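Local coordinates for protein putative LacI-family transcriptional regulator (Bacteroides fragilis, PDB 3GBV) that is a putative LacI-family transcriptional regulator, whose periplasmic-binding-protein-like part probably senses a small effector molecule and thereby tunes DNA binding, at residues A[36-41]-A[261-266]; A[44-49]-A[66-71]; A[175-180]-A[192-197]; A[217-222]-A[241-246]. All blocks are in the same frame, centred on the assembly; numbering follows the deposited sequence.

Contact 1: A[36-41]-A[261-266]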
loop_
_atom_site.group_PDB
_atom_site.type_symbol
_atom_site.label_atom_id
_atom_site.label_comp_id
_atom_site.label_asym_id
_atom_site.label_seq_id
_atom_site.Cartn_x
_atom_site.Cartn_y
_atom_site.Cartn_z
ATOM N N THR A 36 -25.261 2.941 -0.320
ATOM C CA THR A 36 -25.814 2.820 1.020
ATOM C C THR A 36 -25.382 3.982 1.911
ATOM O O THR A 36 -26.186 4.535 2.656
ATOM C CB THR A 36 -25.406 1.482 1.682
ATOM O OG1 THR A 36 -24.033 1.538 2.077
ATOM C CG2 THR A 36 -25.599 0.332 0.706
ATOM N N THR A 37 -24.116 4.360 1.831
ATOM C CA THR A 37 -23.617 5.460 2.648
ATOM C C THR A 37 -24.427 6.744 2.431
ATOM O O THR A 37 -24.709 7.477 3.378
ATOM C CB THR A 37 -22.131 5.754 2.338
ATOM O OG1 THR A 37 -21.341 4.594 2.630
ATOM C CG2 THR A 37 -21.629 6.921 3.178
ATOM N N TYR A 38 -24.807 7.008 1.187
ATOM C CA TYR A 38 -25.569 8.209 0.869
ATOM C C TYR A 38 -27.054 7.950 0.643
ATOM O O TYR A 38 -27.730 8.731 -0.022
ATOM C CB TYR A 38 -24.965 8.886 -0.359
ATOM C CG TYR A 38 -23.532 9.296 -0.142
ATOM C CD1 TYR A 38 -23.215 10.371 0.686
ATOM C CD2 TYR A 38 -22.487 8.589 -0.736
ATOM C CE1 TYR A 38 -21.895 10.730 0.917
ATOM C CE2 TYR A 38 -21.167 8.938 -0.509
ATOM C CZ TYR A 38 -20.876 10.010 0.315
ATOM O OH TYR A 38 -19.566 10.366 0.536
ATOM N N SER A 39 -27.560 6.856 1.203
ATOM C CA SER A 39 -28.972 6.509 1.068
ATOM C C SER A 39 -29.862 7.681 1.502
ATOM O O SER A 39 -30.969 7.861 0.986
ATOM C CB SER A 39 -29.289 5.269 1.909
ATOM O OG SER A 39 -28.827 5.435 3.237
ATOM N N ASP A 40 -29.363 8.469 2.449
ATOM C CA ASP A 40 -30.072 9.639 2.959
ATOM C C ASP A 40 -30.567 10.539 1.837
ATOM O O ASP A 40 -31.687 11.043 1.882
ATOM C CB ASP A 40 -29.146 10.449 3.866
ATOM C CG ASP A 40 -29.485 10.293 5.326
ATOM O OD1 ASP A 40 -29.642 9.138 5.782
ATOM O OD2 ASP A 40 -29.588 11.330 6.018
ATOM N N PHE A 41 -29.720 10.740 0.833
ATOM C CA PHE A 41 -30.051 11.589 -0.303
ATOM C C PHE A 41 -30.752 10.804 -1.389
ATOM O O PHE A 41 -30.923 11.285 -2.508
ATOM C CB PHE A 41 -28.777 12.225 -0.831
ATOM C CG PHE A 41 -27.980 12.897 0.236
ATOM C CD1 PHE A 41 -28.499 13.997 0.917
ATOM C CD2 PHE A 41 -26.752 12.384 0.630
ATOM C CE1 PHE A 41 -27.806 14.571 1.979
ATOM C CE2 PHE A 41 -26.052 12.951 1.692
ATOM C CZ PHE A 41 -26.583 14.046 2.369
ATOM N N SER A 261 -16.138 7.548 -7.196
ATOM C CA SER A 261 -16.855 7.995 -8.385
ATOM C C SER A 261 -18.231 8.509 -8.002
ATOM O O SER A 261 -18.629 9.604 -8.403
ATOM C CB SER A 261 -17.002 6.858 -9.402
ATOM O OG SER A 261 -15.757 6.568 -10.015
ATOM N N ILE A 262 -18.944 7.706 -7.214
ATOM C CA ILE A 262 -20.292 8.041 -6.762
ATOM C C ILE A 262 -20.270 9.229 -5.811
ATOM O O ILE A 262 -21.119 10.122 -5.890
ATOM C CB ILE A 262 -20.943 6.853 -6.031
ATOM C CG1 ILE A 262 -20.919 5.608 -6.921
ATOM C CG2 ILE A 262 -22.378 7.209 -5.658
ATOM C CD1 ILE A 262 -21.740 5.735 -8.188
ATOM N N LYS A 263 -19.300 9.234 -4.904
ATOM C CA LYS A 263 -19.164 10.330 -3.949
ATOM C C LYS A 263 -19.003 11.651 -4.708
ATOM O O LYS A 263 -19.676 12.640 -4.402
ATOM C CB LYS A 263 -17.945 10.100 -3.053
ATOM C CG LYS A 263 -17.727 11.195 -2.013
ATOM C CD LYS A 263 -16.453 10.956 -1.222
ATOM C CE LYS A 263 -16.230 12.041 -0.181
ATOM N NZ LYS A 263 -16.165 13.394 -0.802
ATOM N N THR A 264 -18.113 11.651 -5.699
ATOM C CA THR A 264 -17.854 12.836 -6.514
ATOM C C THR A 264 -19.121 13.319 -7.220
ATOM O O THR A 264 -19.364 14.516 -7.319
ATOM C CB THR A 264 -16.783 12.558 -7.583
ATOM O OG1 THR A 264 -15.576 12.083 -6.959
ATOM C CG2 THR A 264 -16.485 13.834 -8.361
ATOM N N LEU A 265 -19.923 12.387 -7.716
ATOM C CA LEU A 265 -21.159 12.746 -8.393
ATOM C C LEU A 265 -22.153 13.345 -7.402
ATOM O O LEU A 265 -22.851 14.309 -7.717
ATOM C CB LEU A 265 -21.771 11.514 -9.068
ATOM C CG LEU A 265 -21.018 11.027 -10.303
ATOM C CD1 LEU A 265 -21.663 9.756 -10.865
ATOM C CD2 LEU A 265 -21.028 12.130 -11.349
ATOM N N CYS A 266 -22.208 12.769 -6.204
ATOM C CA CYS A 266 -23.115 13.249 -5.172
ATOM C C CYS A 266 -22.797 14.678 -4.774
ATOM O O CYS A 266 -23.650 15.553 -4.869
ATOM C CB CYS A 266 -23.054 12.356 -3.927
ATOM S SG CYS A 266 -23.884 10.763 -4.108
#
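Tyr-38 reaches from the end of helix 23-37 to helix 254-270, two helices packed against the parallel sheet of the periplasmic-binding-protein-like fold, where strands 9-16 and 43-50 meet the contact. The residue is the first to leave helical backbone angles after helix 23-37, and its side chain starts out toward the other helix. With CG anti to the carbonyl carbon (chi1 -60°), the ring extends across the gap and presents different parts to two residues one turn apart. Near its root lies the sulfur of Cys-266: SG is 4.2 Å from Tyr-38 CG and 4.7 Å from the ring centroid. The line to the centroid leans 30° off the ring normal, so this sulfur-aromatic contact is oblique. Thr-37 CG2 sits over the ring centre, 4.1 Å above the plane, on the side away from Cys-266 SG. Phe-41 brings its ring to Tyr-38 from the same segment, with Tyr-38 CD1 lying in the plane at its edge, while Phe-41 also meets Phe-271 edge-to-face. Ile-43 of strand 43-50 touches both Tyr-38 and Cys-266, which ties the helix pair to the sheet beneath. At the far end of the ring, the extended aliphatic chain of Lys-263 crosses the phenol at a slant, and Tyr-38 OH rests 3.3 Å from Lys-263 CG and 3.6 Å from Lys-263 CD.

Contact 2: A[44-49]-A[66-71]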
loop_
_atom_site.group_PDB
_atom_site.type_symbol
_atom_site.label_atom_id
_atom_site.label_comp_id
_atom_site.label_asym_id
_atom_site.label_seq_id
_atom_site.Cartn_x
_atom_site.Cartn_y
_atom_site.Cartn_z
ATOM N N SER A 44 -29.484 6.153 -6.558
ATOM C CA SER A 44 -29.444 4.782 -7.045
ATOM C C SER A 44 -28.439 4.653 -8.179
ATOM O O SER A 44 -28.412 5.458 -9.115
ATOM C CB SER A 44 -30.833 4.320 -7.508
ATOM O OG SER A 44 -31.324 5.096 -8.584
ATOM N N ALA A 45 -27.598 3.637 -8.076
ATOM C CA ALA A 45 -26.585 3.387 -9.079
ATOM C C ALA A 45 -27.097 2.315 -10.019
ATOM O O ALA A 45 -27.334 1.177 -9.603
ATOM C CB ALA A 45 -25.308 2.927 -8.417
ATOM N N ASN A 46 -27.279 2.686 -11.282
ATOM C CA ASN A 46 -27.751 1.740 -12.275
ATOM C C ASN A 46 -26.571 1.204 -13.079
ATOM O O ASN A 46 -26.065 1.852 -14.000
ATOM C CB ASN A 46 -28.777 2.393 -13.201
ATOM C CG ASN A 46 -29.234 1.458 -14.296
ATOM O OD1 ASN A 46 -29.410 0.261 -14.064
ATOM N ND2 ASN A 46 -29.439 1.996 -15.493
ATOM N N ILE A 47 -26.139 0.006 -12.714
ATOM C CA ILE A 47 -25.018 -0.627 -13.374
ATOM C C ILE A 47 -25.445 -1.378 -14.621
ATOM O O ILE A 47 -26.351 -2.204 -14.578
ATOM C CB ILE A 47 -24.325 -1.632 -12.437
ATOM C CG1 ILE A 47 -23.909 -0.934 -11.139
ATOM C CG2 ILE A 47 -23.125 -2.249 -13.142
ATOM C CD1 ILE A 47 -23.301 -1.870 -10.108
ATOM N N THR A 48 -24.808 -1.072 -15.744
ATOM C CA THR A 48 -25.100 -1.791 -16.975
ATOM C C THR A 48 -23.752 -2.189 -17.522
ATOM O O THR A 48 -22.787 -1.432 -17.426
ATOM C CB THR A 48 -25.842 -0.938 -18.042
ATOM O OG1 THR A 48 -24.939 0.004 -18.632
ATOM C CG2 THR A 48 -27.007 -0.206 -17.421
ATOM N N HIS A 49 -23.683 -3.389 -18.075
ATOM C CA HIS A 49 -22.447 -3.899 -18.637
ATOM C C HIS A 49 -22.508 -3.788 -20.142
ATOM O O HIS A 49 -23.585 -3.856 -20.737
ATOM C CB HIS A 49 -22.263 -5.340 -18.208
ATOM C CG HIS A 49 -22.277 -5.512 -16.727
ATOM N ND1 HIS A 49 -21.225 -5.124 -15.927
ATOM C CD2 HIS A 49 -23.242 -5.962 -15.892
ATOM C CE1 HIS A 49 -21.542 -5.327 -14.661
ATOM N NE2 HIS A 49 -22.762 -5.833 -14.613
ATOM N N ILE A 66 -28.043 6.697 -22.225
ATOM C CA ILE A 66 -28.373 8.091 -22.485
ATOM C C ILE A 66 -29.889 8.271 -22.451
ATOM O O ILE A 66 -30.398 9.262 -21.927
ATOM C CB ILE A 66 -27.832 8.539 -23.863
ATOM C CG1 ILE A 66 -26.306 8.601 -23.817
ATOM C CG2 ILE A 66 -28.403 9.893 -24.242
ATOM C CD1 ILE A 66 -25.659 8.866 -25.155
ATOM N N GLU A 67 -30.608 7.297 -22.998
ATOM C CA GLU A 67 -32.061 7.365 -23.035
ATOM C C GLU A 67 -32.736 7.117 -21.687
ATOM O O GLU A 67 -33.953 7.218 -21.568
ATOM C CB GLU A 67 -32.596 6.412 -24.108
ATOM C CG GLU A 67 -32.570 7.036 -25.501
ATOM C CD GLU A 67 -32.791 6.028 -26.610
ATOM O OE1 GLU A 67 -33.477 5.013 -26.363
ATOM O OE2 GLU A 67 -32.288 6.259 -27.732
ATOM N N GLU A 68 -31.941 6.803 -20.669
ATOM C CA GLU A 68 -32.481 6.593 -19.331
ATOM C C GLU A 68 -32.489 7.932 -18.602
ATOM O O GLU A 68 -33.016 8.042 -17.498
ATOM C CB GLU A 68 -31.641 5.573 -18.560
ATOM C CG GLU A 68 -32.025 4.132 -18.856
ATOM C CD GLU A 68 -30.917 3.139 -18.547
ATOM O OE1 GLU A 68 -31.133 2.243 -17.702
ATOM O OE2 GLU A 68 -29.829 3.244 -19.156
ATOM N N GLN A 69 -31.903 8.947 -19.234
ATOM C CA GLN A 69 -31.842 10.296 -18.672
ATOM C C GLN A 69 -31.229 10.323 -17.265
ATOM O O GLN A 69 -31.849 10.805 -16.323
ATOM C CB GLN A 69 -33.252 10.897 -18.607
ATOM C CG GLN A 69 -34.127 10.619 -19.828
ATOM C CD GLN A 69 -35.572 11.052 -19.617
ATOM O OE1 GLN A 69 -35.869 12.242 -19.524
ATOM N NE2 GLN A 69 -36.475 10.082 -19.532
ATOM N N PRO A 70 -29.997 9.815 -17.108
ATOM C CA PRO A 70 -29.377 9.818 -15.781
ATOM C C PRO A 70 -28.820 11.181 -15.376
ATOM O O PRO A 70 -28.482 12.003 -16.226
ATOM C CB PRO A 70 -28.282 8.773 -15.924
ATOM C CG PRO A 70 -27.811 9.010 -17.315
ATOM C CD PRO A 70 -29.118 9.154 -18.088
ATOM N N ASP A 71 -28.730 11.402 -14.066
ATOM C CA ASP A 71 -28.203 12.640 -13.496
ATOM C C ASP A 71 -26.700 12.683 -13.673
ATOM O O ASP A 71 -26.120 13.731 -13.952
ATOM C CB ASP A 71 -28.511 12.702 -12.004
ATOM C CG ASP A 71 -29.982 12.738 -11.729
ATOM O OD1 ASP A 71 -30.588 13.806 -11.966
ATOM O OD2 ASP A 71 -30.529 11.698 -11.297
#
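Asn-46 of strand 43-50 and Glu-68 of the loop that follows helix 55-66 approach from opposite directions and meet through one polar pair. In Glu-68, CB points toward the strand, CG is anti to the carbonyl carbon, and the chain runs on extended (chi2 158°), carrying the carboxylate across. CD stops 3.6 Å from Asn-46 ND2. Beyond it, OE1 accepts from Asn-46 ND2 at 2.8 Å, but the N-H...O angle is 119°, so the bond is short yet weak. The second oxygen, OE2, stays 3.9 Å from the same Asn-46 ND2. Amide and carboxylate planes stand 88° apart, which rules out a coplanar pairing of the two groups. Glu-68 lies within a type I turn from Ile-66 to Gln-69, closed by Gln-69 N to Ile-66 O. This is a surface contact at the edge of the parallel sheet: strand 43-50 is outermost within the chain and bonds to strand 9-16, Ile-66 packs on helix 84-93, and the loop leads into strand 72-75.

Contact 3: A[175-180]-A[192-197]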
loop_
_atom_site.group_PDB
_atom_site.type_symbol
_atom_site.label_atom_id
_atom_site.label_comp_id
_atom_site.label_asym_id
_atom_site.label_seq_id
_atom_site.Cartn_x
_atom_site.Cartn_y
_atom_site.Cartn_z
ATOM N N LEU A 175 10.874 -8.953 -25.057
ATOM C CA LEU A 175 10.048 -9.844 -25.860
ATOM C C LEU A 175 8.569 -9.567 -25.589
ATOM O O LEU A 175 8.205 -8.949 -24.584
ATOM C CB LEU A 175 10.371 -11.304 -25.523
ATOM C CG LEU A 175 11.818 -11.786 -25.715
ATOM C CD1 LEU A 175 11.945 -13.224 -25.227
ATOM C CD2 LEU A 175 12.224 -11.686 -27.186
ATOM N N GLU A 176 7.717 -10.033 -26.491
ATOM C CA GLU A 176 6.286 -9.833 -26.354
ATOM C C GLU A 176 5.556 -11.112 -26.736
ATOM O O GLU A 176 5.949 -11.799 -27.673
ATOM C CB GLU A 176 5.827 -8.700 -27.271
ATOM C CG GLU A 176 6.464 -7.357 -26.984
ATOM C CD GLU A 176 6.288 -6.376 -28.134
ATOM O OE1 GLU A 176 7.004 -6.529 -29.145
ATOM O OE2 GLU A 176 5.435 -5.462 -28.031
ATOM N N LEU A 177 4.506 -11.440 -25.996
ATOM C CA LEU A 177 3.711 -12.615 -26.296
ATOM C C LEU A 177 2.265 -12.181 -26.234
ATOM O O LEU A 177 1.777 -11.778 -25.177
ATOM C CB LEU A 177 3.952 -13.734 -25.283
ATOM C CG LEU A 177 3.034 -14.941 -25.517
ATOM C CD1 LEU A 177 3.349 -15.580 -26.863
ATOM C CD2 LEU A 177 3.212 -15.948 -24.405
ATOM N N ASN A 178 1.582 -12.251 -27.369
ATOM C CA ASN A 178 0.189 -11.853 -27.425
ATOM C C ASN A 178 -0.732 -13.050 -27.442
ATOM O O ASN A 178 -0.661 -13.888 -28.340
ATOM C CB ASN A 178 -0.083 -11.003 -28.669
ATOM C CG ASN A 178 0.665 -9.699 -28.650
ATOM O OD1 ASN A 178 0.446 -8.865 -27.778
ATOM N ND2 ASN A 178 1.559 -9.515 -29.605
ATOM N N LEU A 179 -1.587 -13.134 -26.431
ATOM C CA LEU A 179 -2.567 -14.201 -26.353
ATOM C C LEU A 179 -3.803 -13.618 -27.036
ATOM O O LEU A 179 -3.943 -12.398 -27.137
ATOM C CB LEU A 179 -2.868 -14.540 -24.890
ATOM C CG LEU A 179 -1.659 -14.942 -24.034
ATOM C CD1 LEU A 179 -2.085 -15.096 -22.578
ATOM C CD2 LEU A 179 -1.051 -16.237 -24.561
ATOM N N HIS A 180 -4.696 -14.466 -27.522
ATOM C CA HIS A 180 -5.885 -13.954 -28.187
ATOM C C HIS A 180 -7.184 -14.399 -27.539
ATOM O O HIS A 180 -7.367 -15.578 -27.252
ATOM C CB HIS A 180 -5.874 -14.371 -29.655
ATOM C CG HIS A 180 -4.712 -13.823 -30.422
ATOM N ND1 HIS A 180 -3.429 -14.304 -30.273
ATOM C CD2 HIS A 180 -4.637 -12.826 -31.332
ATOM C CE1 HIS A 180 -2.613 -13.627 -31.061
ATOM N NE2 HIS A 180 -3.322 -12.724 -31.713
ATOM N N ASP A 192 3.309 -22.561 -24.668
ATOM C CA ASP A 192 4.218 -23.665 -24.992
ATOM C C ASP A 192 5.204 -23.259 -26.081
ATOM O O ASP A 192 6.408 -23.464 -25.941
ATOM C CB ASP A 192 3.455 -24.911 -25.454
ATOM C CG ASP A 192 2.662 -25.563 -24.336
ATOM O OD1 ASP A 192 3.156 -25.588 -23.191
ATOM O OD2 ASP A 192 1.550 -26.065 -24.608
ATOM N N ASP A 193 4.695 -22.685 -27.166
ATOM C CA ASP A 193 5.570 -22.269 -28.251
ATOM C C ASP A 193 6.565 -21.218 -27.775
ATOM O O ASP A 193 7.755 -21.318 -28.057
ATOM C CB ASP A 193 4.754 -21.728 -29.436
ATOM C CG ASP A 193 3.950 -22.821 -30.146
ATOM O OD1 ASP A 193 4.510 -23.914 -30.383
ATOM O OD2 ASP A 193 2.765 -22.594 -30.477
ATOM N N PHE A 194 6.084 -20.224 -27.030
ATOM C CA PHE A 194 6.957 -19.164 -26.531
ATOM C C PHE A 194 8.088 -19.693 -25.660
ATOM O O PHE A 194 9.256 -19.397 -25.902
ATOM C CB PHE A 194 6.156 -18.128 -25.726
ATOM C CG PHE A 194 7.020 -17.093 -25.053
ATOM C CD1 PHE A 194 7.546 -16.031 -25.779
ATOM C CD2 PHE A 194 7.365 -17.220 -23.708
ATOM C CE1 PHE A 194 8.409 -15.113 -25.180
ATOM C CE2 PHE A 194 8.227 -16.307 -23.098
ATOM C CZ PHE A 194 8.751 -15.252 -23.834
ATOM N N PHE A 195 7.745 -20.470 -24.641
ATOM C CA PHE A 195 8.762 -20.999 -23.745
ATOM C C PHE A 195 9.663 -22.004 -24.441
ATOM O O PHE A 195 10.785 -22.258 -23.998
ATOM C CB PHE A 195 8.103 -21.618 -22.516
ATOM C CG PHE A 195 7.655 -20.603 -21.506
ATOM C CD1 PHE A 195 6.338 -20.571 -21.065
ATOM C CD2 PHE A 195 8.557 -19.671 -20.997
ATOM C CE1 PHE A 195 5.922 -19.621 -20.131
ATOM C CE2 PHE A 195 8.150 -18.716 -20.062
ATOM C CZ PHE A 195 6.830 -18.694 -19.628
ATOM N N ARG A 196 9.169 -22.565 -25.542
ATOM C CA ARG A 196 9.936 -23.525 -26.323
ATOM C C ARG A 196 10.988 -22.762 -27.106
ATOM O O ARG A 196 12.172 -23.097 -27.077
ATOM C CB ARG A 196 9.021 -24.269 -27.292
ATOM C CG ARG A 196 9.753 -25.122 -28.315
ATOM C CD ARG A 196 8.767 -25.916 -29.152
ATOM N NE ARG A 196 7.930 -26.768 -28.313
ATOM C CZ ARG A 196 6.607 -26.670 -28.224
ATOM N NH1 ARG A 196 5.955 -25.755 -28.931
ATOM N NH2 ARG A 196 5.939 -27.481 -27.414
ATOM N N GLU A 197 10.539 -21.721 -27.798
ATOM C CA GLU A 197 11.418 -20.888 -28.602
ATOM C C GLU A 197 12.267 -19.958 -27.728
ATOM O O GLU A 197 13.300 -19.443 -28.161
ATOM C CB GLU A 197 10.582 -20.077 -29.600
ATOM C CG GLU A 197 11.397 -19.423 -30.702
ATOM C CD GLU A 197 12.503 -20.332 -31.217
ATOM O OE1 GLU A 197 12.214 -21.496 -31.584
ATOM O OE2 GLU A 197 13.668 -19.877 -31.250
#
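The Phe-194 ring is clasped by hydrocarbon from strand 173-180, with Leu-175 and Leu-177 both approaching obliquely. Its edge meets the neighbouring ring in plane, at Phe-195 CE2. For the Phe-195 ring the same encounter is at a face: Phe-194 CD2 lies 3.8 Å above that ring, offset toward its rim, so the two rings of the helix are steeply turned against each other. Across the contact, the outer end of the Phe-194 ring meets Leu-175, whose CD1 lies 4.0 Å from Phe-194 CE1 and equally 4.0 Å from Phe-194 CZ. The root of the side chain is held by Leu-177, where CD2 is 3.9 Å from Phe-194 CB. Phe-194 turns CG anti to its amide nitrogen (chi1 174°), directing the ring along the strand from Leu-177 to Leu-175. On another side of the helix, the guanidinium of Arg-196 has Asp-192 O over one face, offset toward the rim, and takes Asp-193 OD1 at its edge and in plane, a salt bridge with NH1 at 2.8 Å from that oxygen. The fit is that of a helix lying on the sheet of a Rossmann-like alpha/beta layer. Strand 173-180 bonds along its length to strand 137-144; Leu-177 and Leu-179 also touch Met-190 of helix 187-197, and Phe-195 turns to helix 212-220, where it touches Leu-218.

Contact 4: A[217-222]-A[241-246]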
loop_
_atom_site.group_PDB
_atom_site.type_symbol
_atom_site.label_atom_id
_atom_site.label_comp_id
_atom_site.label_asym_id
_atom_site.label_seq_id
_atom_site.Cartn_x
_atom_site.Cartn_y
_atom_site.Cartn_z
ATOM N N TYR A 217 -0.672 -21.267 -15.590
ATOM C CA TYR A 217 -0.040 -22.059 -16.638
ATOM C C TYR A 217 1.245 -22.658 -16.071
ATOM O O TYR A 217 1.513 -23.849 -16.238
ATOM C CB TYR A 217 0.306 -21.196 -17.851
ATOM C CG TYR A 217 1.247 -21.883 -18.816
ATOM C CD1 TYR A 217 0.779 -22.846 -19.719
ATOM C CD2 TYR A 217 2.609 -21.593 -18.811
ATOM C CE1 TYR A 217 1.653 -23.504 -20.591
ATOM C CE2 TYR A 217 3.487 -22.243 -19.674
ATOM C CZ TYR A 217 3.001 -23.197 -20.560
ATOM O OH TYR A 217 3.867 -23.846 -21.406
ATOM N N LEU A 218 2.031 -21.815 -15.401
ATOM C CA LEU A 218 3.294 -22.227 -14.797
ATOM C C LEU A 218 3.079 -23.242 -13.674
ATOM O O LEU A 218 3.918 -24.115 -13.448
ATOM C CB LEU A 218 4.042 -21.008 -14.236
ATOM C CG LEU A 218 4.571 -19.950 -15.213
ATOM C CD1 LEU A 218 5.128 -18.764 -14.428
ATOM C CD2 LEU A 218 5.643 -20.551 -16.106
ATOM N N GLN A 219 1.952 -23.119 -12.982
ATOM C CA GLN A 219 1.622 -24.005 -11.878
ATOM C C GLN A 219 1.292 -25.393 -12.396
ATOM O O GLN A 219 1.789 -26.392 -11.879
ATOM C CB GLN A 219 0.422 -23.456 -11.109
ATOM C CG GLN A 219 0.109 -24.181 -9.808
ATOM C CD GLN A 219 1.104 -23.865 -8.699
ATOM O OE1 GLN A 219 0.975 -24.361 -7.579
ATOM N NE2 GLN A 219 2.100 -23.037 -9.005
ATOM N N GLN A 220 0.455 -25.445 -13.427
ATOM C CA GLN A 220 0.036 -26.713 -14.009
ATOM C C GLN A 220 1.180 -27.397 -14.758
ATOM O O GLN A 220 1.118 -28.586 -15.051
ATOM C CB GLN A 220 -1.146 -26.493 -14.956
ATOM C CG GLN A 220 -2.113 -27.670 -14.997
ATOM C CD GLN A 220 -2.681 -27.933 -16.382
ATOM O OE1 GLN A 220 -3.405 -27.105 -16.946
ATOM N NE2 GLN A 220 -2.350 -29.096 -16.941
ATOM N N ARG A 221 2.219 -26.642 -15.080
ATOM C CA ARG A 221 3.364 -27.207 -15.779
ATOM C C ARG A 221 4.515 -27.314 -14.794
ATOM O O ARG A 221 5.649 -27.586 -15.174
ATOM C CB ARG A 221 3.776 -26.314 -16.953
ATOM C CG ARG A 221 2.767 -26.245 -18.088
ATOM C CD ARG A 221 2.992 -27.331 -19.125
ATOM N NE ARG A 221 2.058 -27.209 -20.246
ATOM C CZ ARG A 221 2.121 -27.941 -21.357
ATOM N NH1 ARG A 221 3.080 -28.851 -21.505
ATOM N NH2 ARG A 221 1.224 -27.771 -22.321
ATOM N N ARG A 222 4.207 -27.099 -13.520
ATOM C CA ARG A 222 5.201 -27.151 -12.456
ATOM C C ARG A 222 6.522 -26.520 -12.866
ATOM O O ARG A 222 7.596 -27.002 -12.511
ATOM C CB ARG A 222 5.412 -28.594 -11.987
ATOM C CG ARG A 222 4.153 -29.200 -11.361
ATOM C CD ARG A 222 4.340 -30.652 -10.971
ATOM N NE ARG A 222 3.097 -31.403 -11.128
ATOM C CZ ARG A 222 2.172 -31.547 -10.187
ATOM N NH1 ARG A 222 2.333 -31.000 -8.990
ATOM N NH2 ARG A 222 1.074 -32.236 -10.454
ATOM N N LEU A 241 0.195 -15.595 -6.280
ATOM C CA LEU A 241 1.149 -14.804 -5.515
ATOM C C LEU A 241 1.631 -15.642 -4.338
ATOM O O LEU A 241 2.827 -15.686 -4.021
ATOM C CB LEU A 241 0.493 -13.526 -4.980
ATOM C CG LEU A 241 1.393 -12.673 -4.080
ATOM C CD1 LEU A 241 2.536 -12.062 -4.899
ATOM C CD2 LEU A 241 0.566 -11.580 -3.416
ATOM N N LYS A 242 0.689 -16.309 -3.689
ATOM C CA LYS A 242 1.025 -17.131 -2.541
ATOM C C LYS A 242 1.736 -18.422 -2.908
ATOM O O LYS A 242 2.482 -18.953 -2.103
ATOM C CB LYS A 242 -0.235 -17.427 -1.726
ATOM C CG LYS A 242 -0.600 -16.286 -0.798
ATOM C CD LYS A 242 -1.962 -16.467 -0.163
ATOM C CE LYS A 242 -2.150 -15.463 0.963
ATOM N NZ LYS A 242 -3.545 -15.397 1.475
ATOM N N GLU A 243 1.523 -18.912 -4.127
ATOM C CA GLU A 243 2.160 -20.151 -4.577
ATOM C C GLU A 243 3.532 -19.922 -5.189
ATOM O O GLU A 243 4.295 -20.867 -5.374
ATOM C CB GLU A 243 1.264 -20.872 -5.585
ATOM C CG GLU A 243 -0.141 -21.076 -5.067
ATOM C CD GLU A 243 -0.659 -22.479 -5.283
ATOM O OE1 GLU A 243 -0.109 -23.414 -4.658
ATOM O OE2 GLU A 243 -1.617 -22.641 -6.074
ATOM N N GLY A 244 3.845 -18.675 -5.523
ATOM C CA GLY A 244 5.151 -18.386 -6.082
ATOM C C GLY A 244 5.285 -18.151 -7.576
ATOM O O GLY A 244 6.357 -17.771 -8.020
ATOM N N THR A 245 4.237 -18.378 -8.362
ATOM C CA THR A 245 4.340 -18.138 -9.803
ATOM C C THR A 245 4.405 -16.637 -10.070
ATOM O O THR A 245 5.038 -16.191 -11.033
ATOM C CB THR A 245 3.159 -18.748 -10.559
ATOM O OG1 THR A 245 1.933 -18.373 -9.919
ATOM C CG2 THR A 245 3.282 -20.264 -10.579
ATOM N N VAL A 246 3.739 -15.865 -9.213
ATOM C CA VAL A 246 3.744 -14.409 -9.301
ATOM C C VAL A 246 4.582 -13.899 -8.118
ATOM O O VAL A 246 4.403 -14.354 -6.987
ATOM C CB VAL A 246 2.311 -13.842 -9.212
ATOM C CG1 VAL A 246 2.347 -12.327 -9.049
ATOM C CG2 VAL A 246 1.530 -14.216 -10.459
#
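Gln-219 leaves helix 212-220 with CG anti to the backbone N (chi1 -171°) and bends at chi2 (74°), a path that brings its amide up against Glu-243, and Thr-245 just beyond helix 235-243. These are successive helices of the alpha/beta fold, linked through strand 227-231. On the Thr-245 side, CG2 stands anti to the carbonyl carbon, facing helix 212-220; the methyl carbon packs 3.8 Å from Leu-218 CB. The Thr-245 hydroxyl instead bonds back to Cys-240 O. Gln-219 crosses both Glu-243 and Thr-245 at about a right angle, and its amide plane makes 48° with the Glu-243 carboxylate. Gly-244, the first residue to leave helical backbone angles, has positive phi and lies between the two contacting residues in the chain. Leu-218 also packs on Leu-228 of strand 227-231, joining helix 212-220 to the sheet. Helix 212-220 itself closes in a Schellman motif with Arg-222 as the C-prime residue: Lys-223 N bonds to Leu-218 O, and Arg-222 N reaches Gln-219 O at 3.0 Å.

The four contacts fall into two groups on opposite sides of the chain's centre, one at each sheet. Contacts 1 and 2, centres about 15 Å apart, lie at the 43-50 edge of one sheet, on opposite faces of strand 43-50, and adjoin in sequence where helix 23-37 runs on to that strand. Contacts 3 and 4, centres about 17 Å apart, touch directly: Asp-192 OD2 salt-bridges Arg-221 NH2 at 2.9 Å, Asp-192 OD1 probably hydrogen-bonds Tyr-217 OH at 2.6 Å, and Phe-195 packs on Tyr-217. Between the groups, centres lie about 41 to 45 Å apart and nearest atoms about 20 to 28 Å. Contact 1 encloses the other three along the chain.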